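Local coordinates for cyclodipeptide synthetase (Mycobacterium tuberculosis, PDB 2X9Q), which probably catalyses the ATP-independent formation of cyclo(L-Tyr-L-Tyr), a precursor of mycocyclosin, from two molecules of tyrosyl-tRNA, at residues 70-75 with 264-269; 177-182 with 233-238; 187-190 with 195-198. One frame throughout, in Å; residues are numbered along the deposited sequence.

The three contacts illustrate how bonding follows depth in a fold. Interaction 2 is core: helices 177-192 and 220-244 meet there through a tyrosine, a proline and two leucines. Interaction 1 lies on the surface, where a glutamine-arginine pair and a sulfur-aromatic contact join the start of helix 71-79 to the loop after helix 260-263. Interaction 3, partly buried, joins the later part of helix 177-192 to helix 194-210 and mixes apolar packing with an arginine-carbonyl bond. Interactions 2 and 3 thus share one helix, while interactions 1 and 2 touch through a probable, weak hydrogen bond between Tyr264 OH and Phe237 O.

Interaction 1. Residues 70-75 with 264-269; sequences TQQCQI and YARGSG
With CG beside the backbone N (chi1 -69°) and the chain extended beyond it, Gln72 reaches out to Arg266, whose own chain bends at chi2 (-47°) and comes from the opposite direction. The guanidinium takes hold end-on: NH1 lies 2.8 Å and NH2 2.9 Å from Gln72 OE1, so two nitrogens grip a single oxygen. That oxygen sits in the guanidinium plane, at its edge, yet both donors stand above the plane of the amide, on the same face, and the two flat groups are turned 60° apart. Both hydrogen bonds are bent, as two donors converging on one acceptor would be.

Deeper in, Cys73 SG lies obliquely by the Tyr264 ring, 4.9 Å from its centroid and 4.3 Å from CD1, a sulfur-aromatic contact. Thr70 crosses Tyr264 at about a right angle and sets its methyl CG2 3.5 Å from Tyr264 O. The hydroxyl of the same threonine turns back to its own helix, where OG1 accepts a good bond from Cys73 N at 3.1 Å and a weak one from Gln72 N. Cys73 SG answers with a weak bond from Thr70 N. The Tyr264 side chain also touches Phe69, Leu257 and Ala272, while Arg271 bonds to the carbonyls of Ala265 and Arg266.

The residue before helix 71-79 is thus its N-cap, and Thr70 with Cys73 forms a capping box, here with a cysteine as the second member.

Interaction 2. Residues 177-182 with 233-238; sequences EAYREL and EAPLFL
Pro235 packs against both Leu182 and Tyr179 of helix 177-192. The short segments 177-182 and 233-238 cross steeply, at 104°, with their axes 8.9 Å apart at closest approach. The kink in the second helix falls here, where the nitrogens of Pro235 and Leu236 have no bond to the preceding turn; proline, having no N-H to give, fits such a place.

The pyrrolidine ring lies over one face of Tyr179. Its CG stands 3.6 Å above the aromatic plane, displaced toward the rim, and 3.9 Å from the centroid, a CH-pi contact. CB approaches the same side of the phenol, 3.6 Å from Tyr179 CD2. Tyr179 reaches this position because its CG is anti to the backbone N (chi1 171°), which brings the ring across to Pro235 although the side chain does not start out toward the other helix. Its hydroxyl is spoken for by the carbonyl of Ala232, so the phenol is tied at its polar end while its face receives the proline.

Leu182 slides past Pro235 in the opposite direction. Its CB comes within 3.7 Å of Pro235 CB, and the branch CD1 lies 3.8 Å from Pro235 O. The other branch, CD2, extends to Leu238 one turn on, meeting its CB at 4.2 Å. Ile243 packs on both Leu182 and Pro235, and His183 adds to the cover of the proline.

Glu233, which may, by similarity, be critical to catalysis, starts this segment; its side chain leaves away from the contact, and OE2 is hydrogen-bonded to Thr118 OG1. The contact beside it depends on close apolar fit and a polarisable ring face, with the one phenolic oxygen satisfied by a backbone carbonyl.

Interaction 3. Residues 187-190 with 195-198; sequences LTRL and DMRA. Unlike the reference sequence in segment 195-198: Met196 (reference Leu).
Leu190 and Arg197 bring the backbones of segments 187-190 and 195-198 within 5.0 Å at their CA atoms, where one helix gives way to the next. The arrangement is two consecutive helices, 177-192 and 194-210, joined by a very short turn, in which Asp193 accepts a bond from the backbone N of Met196 through OD1.

Leu190 is the buried member. Its side chain touches Cys231 of helix 220-244, a residue assigned by similarity to the substrate site. Met196, a selenomethionine that replaces the leucine of the reference sequence, also lies against Leu190, but the detail of that meeting is doubtful because of the placing of its CE. Met196 bends at chi2 and chi3, which carries its selenium alongside Arg189, with SE 3.8 Å from CB. The polar end of Arg189 turns instead to Asp185, forming a salt bridge within its own helix.

Arg197 spans the turn to the carbonyl of Leu190. Its CB lies 4.1 Å from Leu190 CD2, and a bend at chi3 (67°) brings the guanidinium round to the oxygen of Leu190. There NH1 donates to Leu190 O at 2.9 Å, nearly straight at 165° and in the carbonyl plane, with the oxygen at the guanidinium edge.

Interaction 1. Residues 70-75 with 264-269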
loop_
_atom_site.group_PDB
_atom_site.type_symbol
_atom_site.label_atom_id
_atom_site.label_comp_id
_atom_site.label_asym_id
_atom_site.label_seq_id
_atom_site.Cartn_x
_atom_site.Cartn_y
_atom_site.Cartn_z
ATOM N N THR A 70 14.822 -0.685 -2.370
ATOM C CA THR A 70 16.013 -1.151 -3.093
ATOM C C THR A 70 16.698 0.041 -3.806
ATOM O O THR A 70 16.121 1.111 -3.939
ATOM C CB THR A 70 15.739 -2.181 -4.250
ATOM O OG1 THR A 70 14.952 -1.524 -5.291
ATOM C CG2 THR A 70 15.050 -3.455 -3.695
ATOM N N GLN A 71 17.893 -0.196 -4.364
ATOM C CA GLN A 71 18.560 0.883 -5.144
ATOM C C GLN A 71 17.753 1.247 -6.370
ATOM O O GLN A 71 17.848 2.384 -6.886
ATOM C CB GLN A 71 19.876 0.378 -5.681
ATOM C CG GLN A 71 20.825 -0.090 -4.661
ATOM C CD GLN A 71 22.193 -0.391 -5.354
ATOM O OE1 GLN A 71 22.953 0.552 -5.649
ATOM N NE2 GLN A 71 22.453 -1.662 -5.672
ATOM N N GLN A 72 16.996 0.295 -6.921
ATOM C CA GLN A 72 16.207 0.671 -8.085
ATOM C C GLN A 72 14.942 1.509 -7.691
ATOM O O GLN A 72 14.533 2.410 -8.425
ATOM C CB GLN A 72 15.764 -0.595 -8.817
ATOM C CG GLN A 72 17.050 -1.275 -9.473
ATOM C CD GLN A 72 16.772 -2.552 -10.223
ATOM O OE1 GLN A 72 17.711 -3.267 -10.537
ATOM N NE2 GLN A 72 15.505 -2.834 -10.579
ATOM N N CYS A 73 14.412 1.242 -6.488
ATOM C CA CYS A 73 13.318 2.073 -5.945
ATOM C C CYS A 73 13.857 3.483 -5.768
ATOM O O CYS A 73 13.108 4.415 -5.835
ATOM C CB CYS A 73 12.902 1.578 -4.526
ATOM S SG CYS A 73 12.169 -0.159 -4.604
ATOM N N GLN A 74 15.122 3.623 -5.413
ATOM C CA GLN A 74 15.622 4.982 -5.237
ATOM C C GLN A 74 15.700 5.751 -6.522
ATOM O O GLN A 74 15.524 6.983 -6.514
ATOM C CB GLN A 74 16.964 4.958 -4.564
ATOM C CG GLN A 74 17.574 6.369 -4.351
ATOM C CD GLN A 74 18.967 6.273 -3.943
ATOM O OE1 GLN A 74 19.859 6.475 -4.784
ATOM N NE2 GLN A 74 19.223 5.932 -2.632
ATOM N N ILE A 75 16.043 5.062 -7.633
ATOM C CA ILE A 75 15.964 5.682 -8.941
ATOM C C ILE A 75 14.538 6.144 -9.231
ATOM O O ILE A 75 14.305 7.269 -9.752
ATOM C CB ILE A 75 16.486 4.702 -10.061
ATOM C CG1 ILE A 75 18.033 4.568 -9.919
ATOM C CG2 ILE A 75 16.118 5.282 -11.421
ATOM C CD1 ILE A 75 18.543 3.572 -10.760
ATOM N N TYR A 264 10.106 -7.137 -4.608
ATOM C CA TYR A 264 11.265 -6.288 -5.033
ATOM C C TYR A 264 12.632 -7.034 -5.005
ATOM O O TYR A 264 13.690 -6.393 -4.903
ATOM C CB TYR A 264 11.345 -4.936 -4.186
ATOM C CG TYR A 264 9.998 -4.225 -4.240
ATOM C CD1 TYR A 264 9.591 -3.525 -5.399
ATOM C CD2 TYR A 264 9.080 -4.286 -3.158
ATOM C CE1 TYR A 264 8.304 -2.967 -5.495
ATOM C CE2 TYR A 264 7.829 -3.709 -3.262
ATOM C CZ TYR A 264 7.440 -3.078 -4.435
ATOM O OH TYR A 264 6.228 -2.452 -4.497
ATOM N N ALA A 265 12.602 -8.358 -5.108
ATOM C CA ALA A 265 13.806 -9.141 -4.897
ATOM C C ALA A 265 14.497 -9.349 -6.242
ATOM O O ALA A 265 13.800 -9.469 -7.288
ATOM C CB ALA A 265 13.398 -10.557 -4.344
ATOM N N ARG A 266 15.798 -9.663 -6.178
ATOM C CA ARG A 266 16.505 -10.313 -7.308
ATOM C C ARG A 266 15.911 -11.681 -7.561
ATOM O O ARG A 266 14.996 -12.112 -6.846
ATOM C CB ARG A 266 18.001 -10.450 -6.912
ATOM C CG ARG A 266 18.709 -9.052 -6.787
ATOM C CD ARG A 266 18.343 -8.180 -8.021
ATOM N NE ARG A 266 19.126 -6.916 -8.135
ATOM C CZ ARG A 266 18.807 -5.884 -8.918
ATOM N NH1 ARG A 266 17.761 -5.968 -9.782
ATOM N NH2 ARG A 266 19.553 -4.764 -8.881
ATOM N N GLY A 267 16.366 -12.356 -8.607
ATOM C CA GLY A 267 15.849 -13.657 -8.920
ATOM C C GLY A 267 14.627 -13.550 -9.810
ATOM O O GLY A 267 14.496 -12.612 -10.619
ATOM N N SER A 268 13.775 -14.570 -9.744
ATOM C CA SER A 268 12.588 -14.591 -10.610
ATOM C C SER A 268 11.425 -15.210 -9.834
ATOM O O SER A 268 11.627 -15.768 -8.755
ATOM C CB SER A 268 12.829 -15.405 -11.904
ATOM O OG SER A 268 13.141 -16.715 -11.608
ATOM N N GLY A 269 10.238 -14.988 -10.337
ATOM C CA GLY A 269 9.008 -15.394 -9.625
ATOM C C GLY A 269 7.975 -14.257 -9.803
ATOM O O GLY A 269 7.932 -13.579 -10.851
#

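Interaction 2. Residues 177-182 with 233-238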
loop_
_atom_site.group_PDB
_atom_site.type_symbol
_atom_site.label_atom_id
_atom_site.label_comp_id
_atom_site.label_asym_id
_atom_site.label_seq_id
_atom_site.Cartn_x
_atom_site.Cartn_y
_atom_site.Cartn_z
ATOM N N GLU A 177 -9.087 -2.923 -15.637
ATOM C CA GLU A 177 -8.611 -4.190 -16.229
ATOM C C GLU A 177 -7.162 -4.584 -15.827
ATOM O O GLU A 177 -6.953 -5.726 -15.499
ATOM C CB GLU A 177 -8.757 -4.181 -17.791
ATOM C CG GLU A 177 -8.673 -5.572 -18.374
ATOM C CD GLU A 177 -8.613 -5.563 -19.957
ATOM O OE1 GLU A 177 -8.063 -4.601 -20.566
ATOM O OE2 GLU A 177 -9.122 -6.540 -20.591
ATOM N N ALA A 178 -6.178 -3.670 -15.811
ATOM C CA ALA A 178 -4.817 -4.066 -15.389
ATOM C C ALA A 178 -4.844 -4.598 -13.896
ATOM O O ALA A 178 -4.206 -5.596 -13.582
ATOM C CB ALA A 178 -3.849 -2.914 -15.503
ATOM N N TYR A 179 -5.594 -3.932 -13.012
ATOM C CA TYR A 179 -5.653 -4.344 -11.616
ATOM C C TYR A 179 -6.207 -5.758 -11.603
ATOM O O TYR A 179 -5.670 -6.663 -10.914
ATOM C CB TYR A 179 -6.597 -3.390 -10.811
ATOM C CG TYR A 179 -6.884 -3.883 -9.415
ATOM C CD1 TYR A 179 -7.867 -4.885 -9.166
ATOM C CD2 TYR A 179 -6.208 -3.337 -8.337
ATOM C CE1 TYR A 179 -8.127 -5.366 -7.826
ATOM C CE2 TYR A 179 -6.446 -3.827 -6.997
ATOM C CZ TYR A 179 -7.412 -4.823 -6.768
ATOM O OH TYR A 179 -7.599 -5.261 -5.476
ATOM N N ARG A 180 -7.326 -5.954 -12.312
ATOM C CA ARG A 180 -7.953 -7.257 -12.317
ATOM C C ARG A 180 -7.020 -8.392 -12.852
ATOM O O ARG A 180 -7.033 -9.502 -12.330
ATOM C CB ARG A 180 -9.199 -7.230 -13.202
ATOM C CG ARG A 180 -10.420 -6.565 -12.677
ATOM C CD ARG A 180 -11.467 -6.736 -13.885
ATOM N NE ARG A 180 -12.808 -6.296 -13.542
ATOM C CZ ARG A 180 -13.911 -7.072 -13.539
ATOM N NH1 ARG A 180 -13.865 -8.371 -13.885
ATOM N NH2 ARG A 180 -15.085 -6.539 -13.194
ATOM N N GLU A 181 -6.225 -8.103 -13.885
ATOM C CA GLU A 181 -5.255 -9.060 -14.394
ATOM C C GLU A 181 -4.139 -9.332 -13.385
ATOM O O GLU A 181 -3.806 -10.467 -13.154
ATOM C CB GLU A 181 -4.680 -8.581 -15.759
ATOM C CG GLU A 181 -5.743 -8.797 -16.886
ATOM C CD GLU A 181 -5.352 -8.249 -18.292
ATOM O OE1 GLU A 181 -4.159 -7.999 -18.500
ATOM O OE2 GLU A 181 -6.261 -8.044 -19.161
ATOM N N LEU A 182 -3.620 -8.304 -12.757
ATOM C CA LEU A 182 -2.615 -8.492 -11.708
ATOM C C LEU A 182 -3.178 -9.338 -10.554
ATOM O O LEU A 182 -2.513 -10.265 -10.101
ATOM C CB LEU A 182 -2.096 -7.137 -11.189
ATOM C CG LEU A 182 -1.225 -6.413 -12.235
ATOM C CD1 LEU A 182 -1.237 -4.831 -11.950
ATOM C CD2 LEU A 182 0.233 -7.088 -12.334
ATOM N N GLU A 233 -4.447 -5.169 -2.053
ATOM C CA GLU A 233 -3.519 -4.031 -2.243
ATOM C C GLU A 233 -2.398 -4.366 -3.224
ATOM O O GLU A 233 -1.777 -3.450 -3.787
ATOM C CB GLU A 233 -2.789 -3.717 -0.928
ATOM C CG GLU A 233 -3.799 -3.195 0.066
ATOM C CD GLU A 233 -3.181 -2.815 1.418
ATOM O OE1 GLU A 233 -1.955 -3.128 1.625
ATOM O OE2 GLU A 233 -3.956 -2.226 2.225
ATOM N N ALA A 234 -2.046 -5.646 -3.322
ATOM C CA ALA A 234 -0.817 -6.053 -4.079
ATOM C C ALA A 234 -0.688 -5.473 -5.537
ATOM O O ALA A 234 0.405 -5.139 -5.941
ATOM C CB ALA A 234 -0.739 -7.592 -4.175
ATOM N N PRO A 235 -1.775 -5.401 -6.339
ATOM C CA PRO A 235 -1.579 -4.899 -7.716
ATOM C C PRO A 235 -0.946 -3.499 -7.759
ATOM O O PRO A 235 -0.192 -3.230 -8.669
ATOM C CB PRO A 235 -2.975 -4.908 -8.309
ATOM C CG PRO A 235 -3.658 -6.091 -7.539
ATOM C CD PRO A 235 -3.158 -5.933 -6.140
ATOM N N LEU A 236 -1.228 -2.646 -6.787
ATOM C CA LEU A 236 -0.586 -1.327 -6.682
ATOM C C LEU A 236 0.848 -1.410 -6.252
ATOM O O LEU A 236 1.681 -0.465 -6.554
ATOM C CB LEU A 236 -1.345 -0.381 -5.757
ATOM C CG LEU A 236 -2.714 0.190 -6.262
ATOM C CD1 LEU A 236 -3.164 1.236 -5.228
ATOM C CD2 LEU A 236 -2.720 0.897 -7.576
ATOM N N PHE A 237 1.186 -2.511 -5.569
ATOM C CA PHE A 237 2.612 -2.736 -5.232
ATOM C C PHE A 237 3.374 -3.405 -6.350
ATOM O O PHE A 237 4.560 -3.442 -6.262
ATOM C CB PHE A 237 2.795 -3.528 -3.917
ATOM C CG PHE A 237 2.538 -2.709 -2.749
ATOM C CD1 PHE A 237 3.580 -1.881 -2.218
ATOM C CD2 PHE A 237 1.246 -2.660 -2.198
ATOM C CE1 PHE A 237 3.349 -1.068 -1.064
ATOM C CE2 PHE A 237 0.937 -1.828 -1.062
ATOM C CZ PHE A 237 1.992 -1.014 -0.472
ATOM N N LEU A 238 2.672 -4.003 -7.321
ATOM C CA LEU A 238 3.264 -4.706 -8.488
ATOM C C LEU A 238 3.401 -3.765 -9.680
ATOM O O LEU A 238 4.468 -3.734 -10.353
ATOM C CB LEU A 238 2.361 -5.892 -8.900
ATOM C CG LEU A 238 2.360 -7.023 -7.833
ATOM C CD1 LEU A 238 1.181 -7.986 -8.115
ATOM C CD2 LEU A 238 3.740 -7.768 -7.949
#

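Interaction 3. Residues 187-190 with 195-198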
loop_
_atom_site.group_PDB
_atom_site.type_symbol
_atom_site.label_atom_id
_atom_site.label_comp_id
_atom_site.label_asym_id
_atom_site.label_seq_id
_atom_site.Cartn_x
_atom_site.Cartn_y
_atom_site.Cartn_z
ATOM N N LEU A 187 -3.537 -14.512 -7.510
ATOM C CA LEU A 187 -4.363 -15.626 -6.962
ATOM C C LEU A 187 -4.027 -16.976 -7.628
ATOM O O LEU A 187 -4.001 -18.016 -6.969
ATOM C CB LEU A 187 -5.838 -15.251 -7.008
ATOM C CG LEU A 187 -6.487 -14.647 -5.735
ATOM C CD1 LEU A 187 -5.748 -13.533 -5.052
ATOM C CD2 LEU A 187 -8.017 -14.291 -5.923
ATOM N N THR A 188 -3.791 -16.975 -8.927
ATOM C CA THR A 188 -3.523 -18.231 -9.639
ATOM C C THR A 188 -2.172 -18.785 -9.185
ATOM O O THR A 188 -2.041 -19.991 -8.906
ATOM C CB THR A 188 -3.468 -17.970 -11.146
ATOM O OG1 THR A 188 -4.800 -17.700 -11.583
ATOM C CG2 THR A 188 -2.929 -19.183 -11.923
ATOM N N ARG A 189 -1.159 -17.932 -9.118
ATOM C CA ARG A 189 0.143 -18.386 -8.606
ATOM C C ARG A 189 0.113 -18.919 -7.186
ATOM O O ARG A 189 0.786 -19.914 -6.897
ATOM C CB ARG A 189 1.133 -17.260 -8.623
ATOM C CG ARG A 189 1.613 -16.842 -9.892
ATOM C CD ARG A 189 2.344 -15.517 -9.558
ATOM N NE ARG A 189 2.757 -14.844 -10.770
ATOM C CZ ARG A 189 3.921 -15.020 -11.393
ATOM N NH1 ARG A 189 4.889 -15.846 -10.917
ATOM N NH2 ARG A 189 4.118 -14.336 -12.497
ATOM N N LEU A 190 -0.599 -18.263 -6.275
ATOM C CA LEU A 190 -0.770 -18.816 -4.955
ATOM C C LEU A 190 -1.453 -20.215 -4.983
ATOM O O LEU A 190 -1.179 -21.043 -4.093
ATOM C CB LEU A 190 -1.601 -17.926 -4.067
ATOM C CG LEU A 190 -0.884 -16.614 -3.708
ATOM C CD1 LEU A 190 -1.948 -15.672 -3.136
ATOM C CD2 LEU A 190 0.163 -16.947 -2.684
ATOM N N ASP A 195 5.045 -23.634 -2.800
ATOM C CA ASP A 195 6.255 -23.054 -2.184
ATOM C C ASP A 195 6.133 -21.515 -2.098
ATOM O O ASP A 195 6.418 -20.921 -1.099
ATOM C CB ASP A 195 7.535 -23.432 -2.945
ATOM C CG ASP A 195 7.701 -24.988 -3.077
ATOM O OD1 ASP A 195 7.469 -25.690 -2.096
ATOM O OD2 ASP A 195 8.060 -25.462 -4.161
HETATM N N MSE A 196 5.675 -20.921 -3.171
HETATM C CA MSE A 196 5.404 -19.483 -3.179
HETATM C C MSE A 196 4.350 -19.118 -2.169
HETATM O O MSE A 196 4.512 -18.174 -1.369
HETATM C CB MSE A 196 4.993 -19.019 -4.602
HETATM C CG MSE A 196 5.145 -17.513 -4.760
HETATM SE SE MSE A 196 3.655 -16.841 -5.789
HETATM C CE MSE A 196 2.691 -17.405 -4.263
ATOM N N ARG A 197 3.259 -19.877 -2.158
ATOM C CA ARG A 197 2.273 -19.675 -1.115
ATOM C C ARG A 197 2.827 -19.768 0.317
ATOM O O ARG A 197 2.409 -19.005 1.238
ATOM C CB ARG A 197 1.118 -20.697 -1.299
ATOM C CG ARG A 197 -0.055 -20.476 -0.314
ATOM C CD ARG A 197 -1.315 -21.358 -0.716
ATOM N NE ARG A 197 -0.989 -22.789 -0.520
ATOM C CZ ARG A 197 -0.855 -23.768 -1.439
ATOM N NH1 ARG A 197 -1.000 -23.612 -2.807
ATOM N NH2 ARG A 197 -0.530 -24.943 -0.938
ATOM N N ALA A 198 3.680 -20.769 0.556
ATOM C CA ALA A 198 4.249 -20.931 1.959
ATOM C C ALA A 198 5.103 -19.712 2.367
ATOM O O ALA A 198 5.018 -19.214 3.500
ATOM C CB ALA A 198 5.122 -22.248 1.993
#